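Local atomic coordinates of dihydroneopterin triphosphate diphosphatase (Escherichia coli O157:H7, PDB entry 5U7F), a protein that probably hydrolyses dihydroneopterin triphosphate to dihydroneopterin monophosphate and pyrophosphate, a step of folate biosynthesis, and can also cleave nucleoside triphosphates, with a preference for dATP. Residues M54-V57 with K58-V61; S137-Q140 with A141-F145; F81-S85 with H86-R90. One frame throughout, in Å; residues are numbered along the deposited sequence.

Contact 1: M54-V57 with K58-V61; sequences MREV and KEEV. With CO (cobalt (II) ion), chain E; CO (cobalt (II) ion), chain D; CO (cobalt (II) ion), chain F.
Met-54 O receives the N-H of Lys-58, the first of four successive i to i+4 bonds that run through this part of the Nudix-box helix 49-61. Arg-55 sends its chain along the helix to Glu-59: its CG and CD pass close to Glu-59 OE1, and the bend at chi3 (44°) turns the guanidinium back so that the carboxylate lies at its edge. There NH1 makes a weak but nearly straight bond to Glu-59 OE1 (3.2 Å, 168°) and a shorter one to Glu-56 OE2 (2.8 Å), which it meets from above the carboxylate plane. NH2 of the same guanidinium is held by a salt bridge to Glu-47. Glu-59 stays in the second shell, its OE2 taking bonds from two waters, one on each cobalt bound by Glu-56. Glu-56 starts beside its backbone N and folds at chi2 (-75°), which carries its carboxylate to the metals. Glu-56 OE1 binds one cobalt ion at 2.1 Å and Glu-56 OE2 a second. Glu-60 OE2, one turn on, binds the first of these ions at 2.1 Å and also a third; the two carboxylates stand almost perpendicular, and the shared cobalt accounts for the 2.9 Å between Glu-56 OE1 and Glu-60 OE2. Glu-117 joins Glu-60 on both its ions, and the carbonyl of Thr-40 binds the third. On the inner side Val-57 CG1 meets Val-61 CG2 at 4.0 Å, facing strands 10-18 and 36-42. The helix thus presents two bridging carboxylates to a cobalt cluster, while Arg-55 fixes one of them and probably offsets part of the gathered negative charge.

Contact 2: S137-Q140 with A141-F145; sequences SNRQ and AIEQF
Gln-140 and Gln-144, one helical turn apart, run side by side and point the same way, with Gln-140 CG 3.7 Å from Gln-144 NE2 and their amide planes 66° apart. Arg-139 and Glu-143 are paired in the same way, but through carbon: Arg-139 CG lies 3.8 Å from Glu-143 CD, and the charges stay apart, NE being 4.9 Å from OE2. Toward the sheet, Ile-142 folds CG1 back beside its own backbone N (chi1 -68°), which brings CG1 to 3.3 Å from Asn-138 O and CD1 to 3.6 Å from Asn-138 ND2. Beneath these side chains, four i to i+4 backbone bonds join the halves, from Ala-141 N to Ser-137 O (2.9 Å) through Gln-144 N to Gln-140 O; a wider pi-type turn follows at 143-145. Further out, Ser-137 OG is hydrogen-bonded to Glu-100 and to Ser-135, a predicted substrate-binding residue. Ala-141 packs on Leu-13, Val-15 and Trp-102. Arg-77 of strand 72-82 bonds Gln-140 OE1 and, weakly, Gln-144 OE1, while Asn-138 ND2 donates to Ser-38 OG of strand 36-42. Polar ends of Asn-138, Gln-140 and Gln-144 thus bond helix 136-147 to strands of the sheet.

Contact 3: F81-S85 with H86-R90; sequences FEIFS and HLRHR. With SO4 (sulfate ion), chain B.
Phe-84 and His-86 meet as an aromatic pair whose planes are nearly parallel, 15° apart, yet slid so far that the rings barely overlap, their centroids being 5.7 Å apart. The nearer approach is His-86 CE1 against Phe-84 CB at 3.7 Å. His-86 gets there because chi1 of 62° puts CG between its backbone N and carbonyl carbon, and NE2 is then bonded to Asp-32. Apolar packing adds Leu-87 CD1, at the edge of the Phe-84 ring 4.4 Å from Phe-84 CD2, and Ile-83 CG2, which rests 3.7 Å from Arg-88 CA. In the backbone, Leu-87 N donates to Phe-84 O at 2.8 Å, from well above the carbonyl plane, which closes a type I beta turn over 84-87; Arg-88 N reaches Ser-85 O only weakly. A water also donates to Ser-85 O and weakly accepts from His-89 N. At the strand end, the sulfate, probably from the crystallisation liquor, takes a bond from Glu-82 N to its O3 (3.2 Å, 171°) and is also held by Arg-97 and Trp-136. Phe-81 to Phe-84, predicted to bind substrate, run directly into the turn. Strand 72-82 ends here: Phe-81 and Ile-83 pair by backbone bonds with Asn-98 and Thr-96, Phe-81 packs against Trp-136 and Ser-137 of helix 136-147, and Arg-88 bonds to the carbonyls of Ala-92 and Val-95 and, weakly, of Tyr-91, before strand 97-107.

Along the chain the order is contact 1, contact 3, contact 2, and all three belong to one Nudix domain built on a mixed sheet. Contacts 1 and 2 lie in helices 49-61 and 136-147, on opposite sides of the chain's centre, with centres about 20 Å apart; both helices pack on strand 10-18. Contact 3 closes the end of outer strand 72-82, its centre about 22 Å from that of contact 1 and 20 Å from that of contact 2. It touches contact 2 through Ser-137 OG and Phe-81 CE2, 3.6 Å apart. The metal site of 54-61 and the predicted substrate residues of 81-84 thus come from separate elements held by the shared sheet.

Contact 1: M54-V57 with K58-V61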
loop_
_atom_site.group_PDB
_atom_site.type_symbol
_atom_site.label_atom_id
_atom_site.label_comp_id
_atom_site.label_asym_id
_atom_site.label_seq_id
_atom_site.Cartn_x
_atom_site.Cartn_y
_atom_site.Cartn_z
ATOM N N MET A 54 1.118 -7.547 6.884
ATOM C CA MET A 54 1.343 -7.176 8.276
ATOM C C MET A 54 2.777 -6.683 8.464
ATOM O O MET A 54 3.002 -5.702 9.174
ATOM C CB MET A 54 1.055 -8.342 9.212
ATOM C CG MET A 54 -0.415 -8.453 9.582
ATOM S SD MET A 54 -0.670 -9.490 11.030
ATOM C CE MET A 54 0.283 -10.951 10.585
ATOM N N ARG A 55 3.735 -7.324 7.790
ATOM C CA ARG A 55 5.130 -6.957 7.969
ATOM C C ARG A 55 5.402 -5.567 7.422
ATOM O O ARG A 55 6.026 -4.761 8.093
ATOM C CB ARG A 55 6.062 -7.951 7.311
ATOM C CG ARG A 55 7.539 -7.529 7.407
ATOM C CD ARG A 55 8.445 -8.436 6.687
ATOM N NE ARG A 55 7.921 -8.800 5.372
ATOM C CZ ARG A 55 7.991 -8.033 4.292
ATOM N NH1 ARG A 55 8.601 -6.846 4.340
ATOM N NH2 ARG A 55 7.467 -8.467 3.153
ATOM N N GLU A 56 4.964 -5.301 6.192
ATOM C CA GLU A 56 5.167 -4.007 5.564
ATOM C C GLU A 56 4.461 -2.883 6.333
ATOM O O GLU A 56 4.933 -1.760 6.378
ATOM C CB GLU A 56 4.672 -4.053 4.127
ATOM C CG GLU A 56 5.509 -4.950 3.244
ATOM C CD GLU A 56 6.880 -4.347 2.840
ATOM O OE1 GLU A 56 7.031 -3.128 2.976
ATOM O OE2 GLU A 56 7.775 -5.099 2.364
ATOM N N VAL A 57 3.323 -3.180 6.940
ATOM C CA VAL A 57 2.617 -2.152 7.684
ATOM C C VAL A 57 3.453 -1.783 8.918
ATOM O O VAL A 57 3.580 -0.602 9.250
ATOM C CB VAL A 57 1.199 -2.601 8.079
ATOM C CG1 VAL A 57 0.600 -1.667 9.145
ATOM C CG2 VAL A 57 0.313 -2.635 6.828
ATOM N N LYS A 58 4.041 -2.796 9.561
ATOM C CA LYS A 58 4.938 -2.545 10.700
ATOM C C LYS A 58 6.167 -1.740 10.251
ATOM O O LYS A 58 6.465 -0.712 10.835
ATOM C CB LYS A 58 5.377 -3.858 11.356
ATOM C CG LYS A 58 5.493 -3.780 12.880
ATOM C CD LYS A 58 6.163 -5.020 13.475
ATOM C CE LYS A 58 6.507 -4.800 14.950
ATOM N NZ LYS A 58 7.264 -5.943 15.557
ATOM N N GLU A 59 6.849 -2.212 9.198
ATOM C CA GLU A 59 8.057 -1.550 8.646
ATOM C C GLU A 59 7.832 -0.117 8.143
ATOM O O GLU A 59 8.646 0.770 8.416
ATOM C CB GLU A 59 8.646 -2.376 7.474
ATOM C CG GLU A 59 9.267 -3.731 7.859
ATOM C CD GLU A 59 9.807 -4.536 6.649
ATOM O OE1 GLU A 59 10.284 -5.682 6.849
ATOM O OE2 GLU A 59 9.768 -4.018 5.505
ATOM N N GLU A 60 6.745 0.113 7.408
ATOM C CA GLU A 60 6.552 1.364 6.690
ATOM C C GLU A 60 5.838 2.463 7.458
ATOM O O GLU A 60 6.079 3.639 7.210
ATOM C CB GLU A 60 5.783 1.102 5.398
ATOM C CG GLU A 60 6.609 0.216 4.420
ATOM C CD GLU A 60 6.193 0.300 2.978
ATOM O OE1 GLU A 60 5.203 0.981 2.690
ATOM O OE2 GLU A 60 6.874 -0.337 2.122
ATOM N N VAL A 61 4.937 2.102 8.362
ATOM C CA VAL A 61 4.267 3.122 9.138
ATOM C C VAL A 61 4.256 2.797 10.628
ATOM O O VAL A 61 3.520 3.424 11.372
ATOM C CB VAL A 61 2.835 3.368 8.636
ATOM C CG1 VAL A 61 2.878 3.856 7.184
ATOM C CG2 VAL A 61 1.972 2.120 8.762
HETATM CO CO CO E . 8.389 -1.787 2.197
HETATM CO CO CO D . 9.558 -4.866 1.237
HETATM CO CO CO F . 6.550 -0.310 0.072
HETATM O O HOH W 1 10.659 -5.433 3.008
HETATM O O HOH W 2 9.199 -1.593 4.172
HETATM O O HOH W 3 11.568 -4.775 0.153
HETATM O O HOH W 4 9.829 -3.048 2.058
HETATM O O HOH W 5 9.278 -6.876 0.578
HETATM O O HOH W 6 6.675 -0.557 -2.094
#

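Contact 2: S137-Q140 with A141-F145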
loop_
_atom_site.group_PDB
_atom_site.type_symbol
_atom_site.label_atom_id
_atom_site.label_comp_id
_atom_site.label_asym_id
_atom_site.label_seq_id
_atom_site.Cartn_x
_atom_site.Cartn_y
_atom_site.Cartn_z
ATOM N N SER A 137 -4.171 0.805 -9.655
ATOM C CA SER A 137 -4.706 -0.239 -8.788
ATOM C C SER A 137 -4.976 0.342 -7.387
ATOM O O SER A 137 -5.997 0.040 -6.765
ATOM C CB SER A 137 -3.755 -1.428 -8.711
ATOM O OG SER A 137 -2.491 -1.025 -8.231
ATOM N N ASN A 138 -4.058 1.174 -6.912
ATOM C CA ASN A 138 -4.223 1.915 -5.645
ATOM C C ASN A 138 -5.476 2.768 -5.675
ATOM O O ASN A 138 -6.266 2.766 -4.716
ATOM C CB ASN A 138 -2.992 2.782 -5.373
ATOM C CG ASN A 138 -2.760 3.087 -3.881
ATOM O OD1 ASN A 138 -1.597 3.298 -3.474
ATOM N ND2 ASN A 138 -3.849 3.129 -3.057
ATOM N N ARG A 139 -5.672 3.478 -6.774
ATOM C CA ARG A 139 -6.889 4.237 -6.978
ATOM C C ARG A 139 -8.123 3.371 -6.880
ATOM O O ARG A 139 -9.070 3.680 -6.126
ATOM C CB ARG A 139 -6.856 4.913 -8.320
ATOM C CG ARG A 139 -8.174 5.546 -8.740
ATOM C CD ARG A 139 -7.950 6.494 -9.898
ATOM N NE ARG A 139 -7.693 5.748 -11.115
ATOM C CZ ARG A 139 -6.574 5.759 -11.832
ATOM N NH1 ARG A 139 -5.499 6.492 -11.489
ATOM N NH2 ARG A 139 -6.560 5.012 -12.931
ATOM N N GLN A 140 -8.113 2.276 -7.632
ATOM C CA GLN A 140 -9.283 1.406 -7.682
ATOM C C GLN A 140 -9.593 0.810 -6.297
ATOM O O GLN A 140 -10.755 0.682 -5.903
ATOM C CB GLN A 140 -9.078 0.296 -8.714
ATOM C CG GLN A 140 -10.332 -0.543 -8.969
ATOM C CD GLN A 140 -10.164 -1.589 -10.096
ATOM O OE1 GLN A 140 -10.699 -2.694 -10.009
ATOM N NE2 GLN A 140 -9.458 -1.220 -11.146
ATOM N N ALA A 141 -8.558 0.476 -5.536
ATOM C CA ALA A 141 -8.754 -0.112 -4.225
ATOM C C ALA A 141 -9.389 0.911 -3.279
ATOM O O ALA A 141 -10.294 0.572 -2.538
ATOM C CB ALA A 141 -7.441 -0.638 -3.664
ATOM N N ILE A 142 -8.927 2.152 -3.333
ATOM C CA ILE A 142 -9.509 3.217 -2.501
ATOM C C ILE A 142 -10.996 3.363 -2.873
ATOM O O ILE A 142 -11.879 3.419 -2.002
ATOM C CB ILE A 142 -8.734 4.542 -2.681
ATOM C CG1 ILE A 142 -7.334 4.404 -2.087
ATOM C CG2 ILE A 142 -9.478 5.741 -1.987
ATOM C CD1 ILE A 142 -6.401 5.580 -2.443
ATOM N N GLU A 143 -11.281 3.376 -4.168
ATOM C CA GLU A 143 -12.649 3.592 -4.646
ATOM C C GLU A 143 -13.575 2.477 -4.205
ATOM O O GLU A 143 -14.705 2.725 -3.742
ATOM C CB GLU A 143 -12.696 3.738 -6.165
ATOM C CG GLU A 143 -12.015 5.025 -6.675
ATOM C CD GLU A 143 -11.924 5.157 -8.200
ATOM O OE1 GLU A 143 -11.826 4.136 -8.922
ATOM O OE2 GLU A 143 -11.918 6.314 -8.686
ATOM N N GLN A 144 -13.098 1.252 -4.280
ATOM C CA GLN A 144 -13.975 0.127 -4.039
ATOM C C GLN A 144 -14.099 -0.264 -2.571
ATOM O O GLN A 144 -15.099 -0.877 -2.193
ATOM C CB GLN A 144 -13.503 -1.066 -4.878
ATOM C CG GLN A 144 -13.676 -0.808 -6.357
ATOM C CD GLN A 144 -13.268 -2.010 -7.208
ATOM O OE1 GLN A 144 -12.603 -2.930 -6.720
ATOM N NE2 GLN A 144 -13.669 -2.004 -8.482
ATOM N N PHE A 145 -13.120 0.084 -1.731
ATOM C CA PHE A 145 -13.122 -0.416 -0.359
ATOM C C PHE A 145 -13.127 0.668 0.705
ATOM O O PHE A 145 -13.367 0.374 1.868
ATOM C CB PHE A 145 -11.932 -1.349 -0.149
ATOM C CG PHE A 145 -12.083 -2.672 -0.857
ATOM C CD1 PHE A 145 -12.735 -3.742 -0.245
ATOM C CD2 PHE A 145 -11.621 -2.835 -2.143
ATOM C CE1 PHE A 145 -12.900 -4.959 -0.911
ATOM C CE2 PHE A 145 -11.774 -4.049 -2.803
ATOM C CZ PHE A 145 -12.418 -5.102 -2.193
#

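Contact 3: F81-S85 with H86-R90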
loop_
_atom_site.group_PDB
_atom_site.type_symbol
_atom_site.label_atom_id
_atom_site.label_comp_id
_atom_site.label_asym_id
_atom_site.label_seq_id
_atom_site.Cartn_x
_atom_site.Cartn_y
_atom_site.Cartn_z
ATOM N N PHE A 81 -0.460 -5.540 -13.242
ATOM C CA PHE A 81 -0.249 -4.309 -13.966
ATOM C C PHE A 81 1.180 -4.229 -14.459
ATOM O O PHE A 81 2.067 -4.965 -13.995
ATOM C CB PHE A 81 -0.603 -3.084 -13.108
ATOM C CG PHE A 81 0.113 -3.006 -11.790
ATOM C CD1 PHE A 81 1.396 -2.498 -11.689
ATOM C CD2 PHE A 81 -0.549 -3.375 -10.629
ATOM C CE1 PHE A 81 2.015 -2.411 -10.445
ATOM C CE2 PHE A 81 0.066 -3.282 -9.421
ATOM C CZ PHE A 81 1.331 -2.800 -9.326
ATOM N N GLU A 82 1.369 -3.330 -15.416
ATOM C CA GLU A 82 2.671 -3.067 -15.992
ATOM C C GLU A 82 3.473 -2.222 -15.014
ATOM O O GLU A 82 2.993 -1.201 -14.493
ATOM C CB GLU A 82 2.527 -2.362 -17.333
ATOM C CG GLU A 82 3.864 -2.039 -18.041
ATOM C CD GLU A 82 4.489 -3.236 -18.769
ATOM O OE1 GLU A 82 3.776 -4.243 -19.007
ATOM O OE2 GLU A 82 5.718 -3.158 -19.100
ATOM N N ILE A 83 4.686 -2.675 -14.745
ATOM C CA ILE A 83 5.634 -1.945 -13.925
ATOM C C ILE A 83 6.006 -0.640 -14.642
ATOM O O ILE A 83 6.327 -0.646 -15.826
ATOM C CB ILE A 83 6.887 -2.808 -13.637
ATOM C CG1 ILE A 83 6.450 -4.062 -12.889
ATOM C CG2 ILE A 83 7.938 -2.036 -12.801
ATOM C CD1 ILE A 83 7.501 -5.100 -12.616
ATOM N N PHE A 84 5.909 0.479 -13.918
ATOM C CA PHE A 84 6.345 1.755 -14.468
ATOM C C PHE A 84 7.758 1.640 -15.046
ATOM O O PHE A 84 8.673 1.134 -14.400
ATOM C CB PHE A 84 6.327 2.859 -13.413
ATOM C CG PHE A 84 4.957 3.362 -13.065
ATOM C CD1 PHE A 84 4.022 3.614 -14.047
ATOM C CD2 PHE A 84 4.636 3.645 -11.750
ATOM C CE1 PHE A 84 2.770 4.111 -13.726
ATOM C CE2 PHE A 84 3.389 4.144 -11.422
ATOM C CZ PHE A 84 2.452 4.372 -12.414
ATOM N N SER A 85 7.903 2.143 -16.256
ATOM C CA SER A 85 9.140 2.038 -17.013
ATOM C C SER A 85 10.341 2.492 -16.235
ATOM O O SER A 85 11.375 1.847 -16.266
ATOM C CB SER A 85 9.033 2.849 -18.284
ATOM O OG SER A 85 8.228 2.171 -19.240
ATOM N N HIS A 86 10.206 3.625 -15.550
ATOM C CA HIS A 86 11.321 4.192 -14.804
ATOM C C HIS A 86 11.630 3.450 -13.488
ATOM O O HIS A 86 12.626 3.765 -12.831
ATOM C CB HIS A 86 11.054 5.688 -14.521
ATOM C CG HIS A 86 9.844 5.953 -13.678
ATOM N ND1 HIS A 86 8.568 5.996 -14.197
ATOM C CD2 HIS A 86 9.724 6.237 -12.358
ATOM C CE1 HIS A 86 7.711 6.279 -13.230
ATOM N NE2 HIS A 86 8.387 6.432 -12.107
ATOM N N LEU A 87 10.809 2.470 -13.101
ATOM C CA LEU A 87 11.036 1.743 -11.846
ATOM C C LEU A 87 11.373 0.278 -12.112
ATOM O O LEU A 87 11.680 -0.474 -11.189
ATOM C CB LEU A 87 9.801 1.859 -10.907
ATOM C CG LEU A 87 9.510 3.284 -10.401
ATOM C CD1 LEU A 87 8.324 3.339 -9.450
ATOM C CD2 LEU A 87 10.724 3.936 -9.732
ATOM N N ARG A 88 11.333 -0.115 -13.374
ATOM C CA ARG A 88 11.428 -1.520 -13.739
ATOM C C ARG A 88 12.838 -2.063 -13.511
ATOM O O ARG A 88 13.005 -3.257 -13.217
ATOM C CB ARG A 88 11.012 -1.711 -15.192
ATOM C CG ARG A 88 10.779 -3.168 -15.608
ATOM C CD ARG A 88 11.544 -3.545 -16.842
ATOM N NE ARG A 88 12.977 -3.631 -16.577
ATOM C CZ ARG A 88 13.579 -4.677 -16.011
ATOM N NH1 ARG A 88 12.876 -5.747 -15.620
ATOM N NH2 ARG A 88 14.886 -4.646 -15.815
ATOM N N HIS A 89 13.833 -1.175 -13.625
ATOM C CA HIS A 89 15.252 -1.515 -13.433
ATOM C C HIS A 89 15.457 -2.334 -12.139
ATOM O O HIS A 89 16.387 -3.128 -12.050
ATOM C CB HIS A 89 16.114 -0.213 -13.404
ATOM C CG HIS A 89 15.754 0.708 -12.284
ATOM N ND1 HIS A 89 14.973 1.829 -12.465
ATOM C CD2 HIS A 89 16.025 0.649 -10.955
ATOM C CE1 HIS A 89 14.776 2.415 -11.295
ATOM N NE2 HIS A 89 15.410 1.725 -10.366
ATOM N N ARG A 90 14.578 -2.130 -11.157
ATOM C CA ARG A 90 14.627 -2.809 -9.859
ATOM C C ARG A 90 14.211 -4.280 -9.934
ATOM O O ARG A 90 14.291 -4.987 -8.925
ATOM C CB ARG A 90 13.701 -2.125 -8.839
ATOM C CG ARG A 90 14.131 -0.777 -8.280
ATOM C CD ARG A 90 15.476 -0.800 -7.552
ATOM N NE ARG A 90 15.768 -2.044 -6.844
ATOM C CZ ARG A 90 15.382 -2.331 -5.604
ATOM N NH1 ARG A 90 14.660 -1.466 -4.897
ATOM N NH2 ARG A 90 15.726 -3.496 -5.072
HETATM S S SO4 B . -1.739 -2.047 -17.422
HETATM O O1 SO4 B . -1.473 -1.318 -18.664
HETATM O O2 SO4 B . -1.290 -3.424 -17.578
HETATM O O3 SO4 B . -0.986 -1.401 -16.346
HETATM O O4 SO4 B . -3.169 -2.016 -17.136
HETATM O O HOH W 7 14.006 0.890 -16.202
#